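Lectin (Pleurotus ostreatus, PDB 6KC2) is a lectin that binds sugars such as N-acetylgalactosamine and rhamnose at a calcium site, and is built of two similar beta-rich halves. Local coordinates at residues Leu255-Asp260 / Thr278-Tyr283. Residues are numbered along the deposited sequence; the frame is centred on the assembly and turned at random.
With CA (calcium ion), chain E; RAM (alpha-L-rhamnopyranose), chain H.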
ATOM      1  N   LEU A 255      -4.318  -7.750   2.627  1.00 25.33           N
ATOM      2  CA  LEU A 255      -5.340  -8.133   1.660  1.00 25.50           C
ATOM      3  C   LEU A 255      -5.525  -9.639   1.768  1.00 26.71           C
ATOM      4  O   LEU A 255      -4.541 -10.382   1.706  1.00 26.52           O
ATOM      5  CB  LEU A 255      -4.927  -7.740   0.237  1.00 24.33           C
ATOM      6  CG  LEU A 255      -5.908  -8.139  -0.881  1.00 24.26           C
ATOM      7  CD1 LEU A 255      -7.231  -7.377  -0.749  1.00 25.54           C
ATOM      8  CD2 LEU A 255      -5.264  -7.901  -2.248  1.00 23.41           C
ATOM      9  N   ILE A 256      -6.765 -10.098   1.941  1.00 25.68           N
ATOM     10  CA  ILE A 256      -6.965 -11.496   2.305  1.00 25.92           C
ATOM     11  C   ILE A 256      -8.302 -12.008   1.771  1.00 26.73           C
ATOM     12  O   ILE A 256      -9.309 -11.296   1.773  1.00 24.30           O
ATOM     13  CB  ILE A 256      -6.880 -11.673   3.837  1.00 26.30           C
ATOM     14  CG1 ILE A 256      -7.156 -13.145   4.235  1.00 27.22           C
ATOM     15  CG2 ILE A 256      -7.808 -10.668   4.527  1.00 23.62           C
ATOM     16  CD1 ILE A 256      -6.627 -13.542   5.625  1.00 29.31           C
ATOM     17  N   ALA A 257      -8.309 -13.277   1.366  1.00 25.56           N
ATOM     18  CA  ALA A 257      -9.523 -13.974   0.960  1.00 27.61           C
ATOM     19  C   ALA A 257      -9.337 -15.453   1.272  1.00 26.84           C
ATOM     20  O   ALA A 257      -8.210 -15.967   1.248  1.00 26.47           O
ATOM     21  CB  ALA A 257      -9.824 -13.763  -0.540  1.00 25.32           C
ATOM     22  N   ALA A 258     -10.446 -16.144   1.549  1.00 23.76           N
ATOM     23  CA  ALA A 258     -10.358 -17.563   1.869  1.00 30.13           C
ATOM     24  C   ALA A 258     -11.499 -18.343   1.229  1.00 32.55           C
ATOM     25  O   ALA A 258     -12.651 -17.892   1.213  1.00 26.67           O
ATOM     26  CB  ALA A 258     -10.366 -17.804   3.385  1.00 27.73           C
ATOM     27  N   ASP A 259     -11.183 -19.531   0.718  1.00 31.28           N
ATOM     28  CA  ASP A 259     -12.266 -20.343   0.207  1.00 31.66           C
ATOM     29  C   ASP A 259     -13.020 -20.858   1.407  1.00 40.36           C
ATOM     30  O   ASP A 259     -12.567 -21.772   2.114  1.00 30.85           O
ATOM     31  CB  ASP A 259     -11.841 -21.486  -0.706  1.00 35.30           C
ATOM     32  CG  ASP A 259     -13.057 -22.318  -1.192  1.00 36.50           C
ATOM     33  OD1 ASP A 259     -14.084 -22.394  -0.481  1.00 35.05           O
ATOM     34  OD2 ASP A 259     -13.016 -22.844  -2.324  1.00 38.04           O
ATOM     35  N   ASP A 260     -14.205 -20.265   1.520  1.00 48.87           N
ATOM     36  CA  ASP A 260     -15.282 -20.325   2.480  1.00 39.67           C
ATOM     37  C   ASP A 260     -15.078 -19.169   3.443  1.00 35.86           C
ATOM     38  O   ASP A 260     -15.743 -18.156   3.225  1.00 37.42           O
ATOM     39  CB  ASP A 260     -15.448 -21.725   3.033  1.00 37.60           C
ATOM     40  CG  ASP A 260     -16.143 -22.624   2.002  1.00 41.85           C
ATOM     41  OD1 ASP A 260     -16.886 -22.055   1.160  1.00 38.62           O
ATOM     42  OD2 ASP A 260     -15.905 -23.852   1.968  1.00 40.13           O
ATOM     43  N   THR A 278     -14.501 -14.616  -3.655  1.00 33.10           N
ATOM     44  CA  THR A 278     -14.524 -13.799  -4.866  1.00 35.52           C
ATOM     45  C   THR A 278     -14.397 -12.309  -4.595  1.00 35.04           C
ATOM     46  O   THR A 278     -14.119 -11.551  -5.532  1.00 35.82           O
ATOM     47  CB  THR A 278     -15.810 -14.041  -5.684  1.00 36.07           C
ATOM     48  OG1 THR A 278     -16.962 -13.701  -4.897  1.00 34.71           O
ATOM     49  CG2 THR A 278     -15.897 -15.495  -6.148  1.00 32.36           C
ATOM     50  N   VAL A 279     -14.587 -11.865  -3.355  1.00 32.72           N
ATOM     51  CA  VAL A 279     -14.384 -10.472  -2.974  1.00 33.29           C
ATOM     52  C   VAL A 279     -13.414 -10.458  -1.799  1.00 34.27           C
ATOM     53  O   VAL A 279     -13.764 -10.906  -0.700  1.00 33.49           O
ATOM     54  CB  VAL A 279     -15.698  -9.773  -2.599  1.00 33.68           C
ATOM     55  CG1 VAL A 279     -15.410  -8.342  -2.155  1.00 27.41           C
ATOM     56  CG2 VAL A 279     -16.678  -9.811  -3.791  1.00 33.04           C
ATOM     57  N   ALA A 280     -12.205  -9.942  -2.024  1.00 32.58           N
ATOM     58  CA  ALA A 280     -11.162  -9.889  -1.004  1.00 30.89           C
ATOM     59  C   ALA A 280     -11.383  -8.728  -0.033  1.00 30.54           C
ATOM     60  O   ALA A 280     -12.023  -7.721  -0.352  1.00 30.19           O
ATOM     61  CB  ALA A 280      -9.786  -9.766  -1.653  1.00 28.33           C
ATOM     62  N   ASP A 281     -10.846  -8.881   1.175  1.00 30.44           N
ATOM     63  CA  ASP A 281     -10.925  -7.838   2.192  1.00 28.76           C
ATOM     64  C   ASP A 281      -9.551  -7.214   2.424  1.00 30.58           C
ATOM     65  O   ASP A 281      -8.510  -7.881   2.341  1.00 28.47           O
ATOM     66  CB  ASP A 281     -11.477  -8.395   3.507  1.00 30.31           C
ATOM     67  CG  ASP A 281     -12.833  -9.056   3.329  1.00 32.91           C
ATOM     68  OD1 ASP A 281     -13.723  -8.388   2.765  1.00 34.71           O
ATOM     69  OD2 ASP A 281     -13.012 -10.237   3.728  1.00 33.57           O
ATOM     70  N   ALA A 282      -9.554  -5.923   2.712  1.00 27.32           N
ATOM     71  CA  ALA A 282      -8.327  -5.192   2.958  1.00 27.47           C
ATOM     72  C   ALA A 282      -8.414  -4.536   4.330  1.00 29.29           C
ATOM     73  O   ALA A 282      -9.474  -4.038   4.722  1.00 29.03           O
ATOM     74  CB  ALA A 282      -8.080  -4.151   1.857  1.00 25.95           C
ATOM     75  N   TYR A 283      -7.299  -4.547   5.062  1.00 26.56           N
ATOM     76  CA  TYR A 283      -7.240  -3.975   6.401  1.00 30.23           C
ATOM     77  C   TYR A 283      -5.997  -3.116   6.554  1.00 31.82           C
ATOM     78  O   TYR A 283      -4.976  -3.334   5.889  1.00 30.12           O
ATOM     79  CB  TYR A 283      -7.227  -5.058   7.482  1.00 27.39           C
ATOM     80  CG  TYR A 283      -8.411  -5.989   7.418  1.00 28.89           C
ATOM     81  CD1 TYR A 283      -9.599  -5.675   8.071  1.00 30.56           C
ATOM     82  CD2 TYR A 283      -8.342  -7.187   6.711  1.00 29.71           C
ATOM     83  CE1 TYR A 283     -10.710  -6.538   8.007  1.00 32.34           C
ATOM     84  CE2 TYR A 283      -9.443  -8.068   6.649  1.00 27.87           C
ATOM     85  CZ  TYR A 283     -10.619  -7.729   7.302  1.00 30.59           C
ATOM     86  OH  TYR A 283     -11.703  -8.574   7.252  1.00 33.94           O
TER
HETATM   87 CA    CA E 407     -14.873 -24.840   0.050  1.00 35.91          CA
HETATM   88  C1  RAM H 410     -18.629 -24.409  -4.239  1.00 52.73           C
HETATM   89  C2  RAM H 410     -18.588 -23.975  -2.773  1.00 50.29           C
HETATM   90  C3  RAM H 410     -17.268 -24.392  -2.128  1.00 48.55           C
HETATM   91  C4  RAM H 410     -16.089 -23.931  -2.994  1.00 45.74           C
HETATM   92  C5  RAM H 410     -16.298 -24.300  -4.479  1.00 49.02           C
HETATM   93  C6  RAM H 410     -15.177 -23.787  -5.385  1.00 39.05           C
HETATM   94  O1  RAM H 410     -18.553 -25.826  -4.349  1.00 54.59           O
HETATM   95  O2  RAM H 410     -18.720 -22.571  -2.696  1.00 51.67           O
HETATM   96  O3  RAM H 410     -17.162 -23.889  -0.804  1.00 46.12           O
HETATM   97  O4  RAM H 410     -14.923 -24.566  -2.526  1.00 41.02           O
HETATM   98  O5  RAM H 410     -17.546 -23.802  -4.928  1.00 54.02           O
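With CG anti to N (chi1 178°) and chi2 at 66°, Leu255 brings CD1 against the methyl of Ala280, while in Ile256 the same choice for CG1 turns CG2 to the Tyr283 ring of the other strand. The two contacts flank the antiparallel pairing of strands 249-259 and 281-285 in one beta sheet, Ala280 lying just ahead of the second strand, and they illustrate how neighbouring strands, joined edge to edge by backbone bonds, also pack side chain against side chain on both faces of their sheet. Ile256 and Asp281 form the hydrogen-bonded pair: Ile256 N reaches Asp281 O at 2.8 Å, and Asp281 N returns to Ile256 O at 2.9 Å in an almost straight bond. On the face of Leu255, CD1 lies 3.6 Å from Ala280 CB and also touches the methyl of Ala282, its non-hydrogen-bonded partner; Leu215 and Ile370 from loops join this apolar layer. On the other face, Ile256 CG2 meets the ring of Tyr283 at its edge and in its plane, 3.7 Å from CE2. The polar ends on this side converge on Tyr262, whose hydroxyl is hydrogen-bonded to both Asp281 OD2 and Tyr283 OH. Beyond Ala257 the two segments diverge, and strand 249-259 runs on to the sugar site, keeping its backbone bonds to strand 307-316. There Asp259 OD1 and Asp260 OD2 bind the calcium ion together with Asn301, Gly303 and Pro305, and rhamnose completes the shell through O3 and O4. Trp364 NE1 is hydrogen-bonded to Asp259 OD2, the carboxylate oxygen that lies 2.6 Å from rhamnose O4.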